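Local coordinates for extracellular solute-binding protein, family 1 (PDB 6G7N), which binds ferric iron and probably delivers it to an ABC transporter as the extracellular solute-binding component, at residues 268-272 / 281-285. Sequence-based numbering, arbitrary orientation.
With DAL (D-alanine), chain C.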
loop_
_atom_site.group_PDB
_atom_site.type_symbol
_atom_site.label_atom_id
_atom_site.label_comp_id
_atom_site.label_asym_id
_atom_site.label_seq_id
_atom_site.Cartn_x
_atom_site.Cartn_y
_atom_site.Cartn_z
ATOM N N ASN A 268 2.034 5.336 10.262
ATOM C CA ASN A 268 0.880 4.582 9.819
ATOM C C ASN A 268 0.993 3.089 10.060
ATOM O O ASN A 268 0.341 2.312 9.355
ATOM C CB ASN A 268 0.557 4.864 8.343
ATOM C CG ASN A 268 -0.809 4.339 7.930
ATOM O OD1 ASN A 268 -1.782 4.412 8.717
ATOM N ND2 ASN A 268 -0.920 3.856 6.686
ATOM N N ASN A 269 1.796 2.678 11.030
ATOM C CA ASN A 269 1.943 1.262 11.336
ATOM C C ASN A 269 2.323 0.408 10.137
ATOM O O ASN A 269 1.906 -0.739 10.033
ATOM C CB ASN A 269 0.687 0.707 12.019
ATOM C CG ASN A 269 0.335 1.478 13.255
ATOM O OD1 ASN A 269 1.122 1.562 14.183
ATOM N ND2 ASN A 269 -0.851 2.076 13.261
ATOM N N GLU A 270 3.165 0.975 9.267
ATOM C CA GLU A 270 3.736 0.302 8.105
ATOM C C GLU A 270 5.143 -0.216 8.440
ATOM O O GLU A 270 5.720 0.126 9.486
ATOM C CB GLU A 270 3.716 1.232 6.877
ATOM C CG GLU A 270 2.306 1.473 6.401
ATOM C CD GLU A 270 2.203 2.343 5.160
ATOM O OE1 GLU A 270 2.933 2.080 4.153
ATOM O OE2 GLU A 270 1.362 3.277 5.146
ATOM N N TYR A 271 5.664 -1.047 7.544
ATOM C CA TYR A 271 7.030 -1.540 7.660
ATOM C C TYR A 271 7.978 -0.566 6.982
ATOM O O TYR A 271 7.645 0.029 5.961
ATOM C CB TYR A 271 7.151 -2.907 6.975
ATOM C CG TYR A 271 6.287 -4.002 7.564
ATOM C CD1 TYR A 271 6.758 -4.778 8.618
ATOM C CD2 TYR A 271 5.005 -4.260 7.107
ATOM C CE1 TYR A 271 5.967 -5.766 9.200
ATOM C CE2 TYR A 271 4.200 -5.256 7.692
ATOM C CZ TYR A 271 4.690 -5.995 8.735
ATOM O OH TYR A 271 3.861 -6.968 9.300
ATOM N N PRO A 272 9.218 -0.456 7.471
ATOM C CA PRO A 272 10.247 0.259 6.718
ATOM C C PRO A 272 10.553 -0.441 5.429
ATOM O O PRO A 272 10.342 -1.649 5.297
ATOM C CB PRO A 272 11.495 0.199 7.632
ATOM C CG PRO A 272 10.957 -0.196 8.959
ATOM C CD PRO A 272 9.783 -1.060 8.692
ATOM N N SER A 281 6.860 -1.879 17.223
ATOM C CA SER A 281 6.519 -2.851 18.256
ATOM C C SER A 281 5.193 -3.573 17.992
ATOM O O SER A 281 5.086 -4.777 18.235
ATOM C CB SER A 281 6.492 -2.182 19.625
ATOM O OG SER A 281 7.763 -1.637 19.916
ATOM N N VAL A 282 4.201 -2.860 17.456
ATOM C CA VAL A 282 2.898 -3.449 17.196
ATOM C C VAL A 282 2.960 -4.527 16.102
ATOM O O VAL A 282 2.115 -5.416 16.046
ATOM C CB VAL A 282 1.862 -2.348 16.823
ATOM C CG1 VAL A 282 2.190 -1.671 15.492
ATOM C CG2 VAL A 282 0.435 -2.894 16.816
ATOM N N LEU A 283 3.917 -4.414 15.177
ATOM C CA LEU A 283 4.058 -5.398 14.103
ATOM C C LEU A 283 4.875 -6.628 14.486
ATOM O O LEU A 283 4.689 -7.685 13.882
ATOM C CB LEU A 283 4.664 -4.730 12.863
ATOM C CG LEU A 283 3.828 -3.601 12.256
ATOM C CD1 LEU A 283 4.592 -2.872 11.156
ATOM C CD2 LEU A 283 2.500 -4.118 11.731
ATOM N N LYS A 284 5.762 -6.511 15.467
ATOM C CA LYS A 284 6.642 -7.634 15.832
ATOM C C LYS A 284 5.901 -8.940 16.162
ATOM O O LYS A 284 6.367 -10.011 15.758
ATOM C CB LYS A 284 7.615 -7.259 16.959
ATOM C CG LYS A 284 8.693 -6.245 16.577
ATOM C CD LYS A 284 9.629 -6.016 17.761
ATOM C CE LYS A 284 10.419 -4.727 17.652
ATOM N NZ LYS A 284 11.355 -4.566 18.809
ATOM N N PRO A 285 4.753 -8.891 16.881
ATOM C CA PRO A 285 4.098 -10.169 17.219
ATOM C C PRO A 285 3.641 -10.994 16.033
ATOM O O PRO A 285 3.481 -12.207 16.154
ATOM C CB PRO A 285 2.903 -9.734 18.081
ATOM C CG PRO A 285 3.317 -8.419 18.652
ATOM C CD PRO A 285 4.130 -7.761 17.583
HETATM N N DAL C . -5.600 4.882 3.385
HETATM C CA DAL C . -4.605 5.780 4.061
HETATM C CB DAL C . -4.611 7.159 3.420
HETATM C C DAL C . -3.228 5.204 4.107
HETATM O O DAL C . -3.112 4.022 3.725
HETATM O OXT DAL C . -2.290 5.936 4.526
HETATM O O HOH W 1 5.129 -8.392 11.225
#
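Val282 meets Asn269 through a single branch: its CG1 methyl stands 3.6 Å from Asn269 OD1, the two side chains crossing at about a right angle. CG1 lies between the backbone N and the carbonyl carbon of Val282 (chi1 66°), which aims this methyl at the amide oxygen. The same oxygen accepts a hydrogen bond from Arg204 of helix 196-204, and Val282 also packs on that arginine. Leu283 follows and makes most of the contact. Its CD1 methyl sits 3.6 Å from the carbonyl oxygen of Asn269, touches Glu270 O as well, and rests over the centre of the Tyr271 ring in a CH-pi contact, 3.8 Å from the centroid and 13° off the ring normal. The other methyl, CD2, lies nearer the phenol end, 4.0 Å from Tyr271 OH. Asn269, with positive phi, is the C-prime residue of the Schellman motif that ends helix 258-266. Leu283 packs on the carbonyl oxygens of this turn, by which the chain leaves the helix for the short, weakly bonded strand 271-272 of the solute-binding fold, paired antiparallel with strand 96-108. The backbone oxygen of Leu283 accepts a hydrogen bond from a water, 2.8 Å from Leu283 O; the water lies in the plane of the Tyr271 ring and accepts from Tyr271 OH at 2.7 Å. A leucine in place of Tyr271 would probably leave Leu283 CD1 without its aromatic face and the water without its phenol donor. Phe289 meets the same ring edge-to-face. On the pocket side of the turn, Asn268 ND2 donates to the anti lone pair of Glu270 OE2 (2.8 Å, 165°), an oxygen also salt-bridged to Arg101, while OE1 is hydrogen-bonded to Ser99 and Ser234; Asn268 ND2 also lies 3.3 Å from OXT of the bound D-alanine.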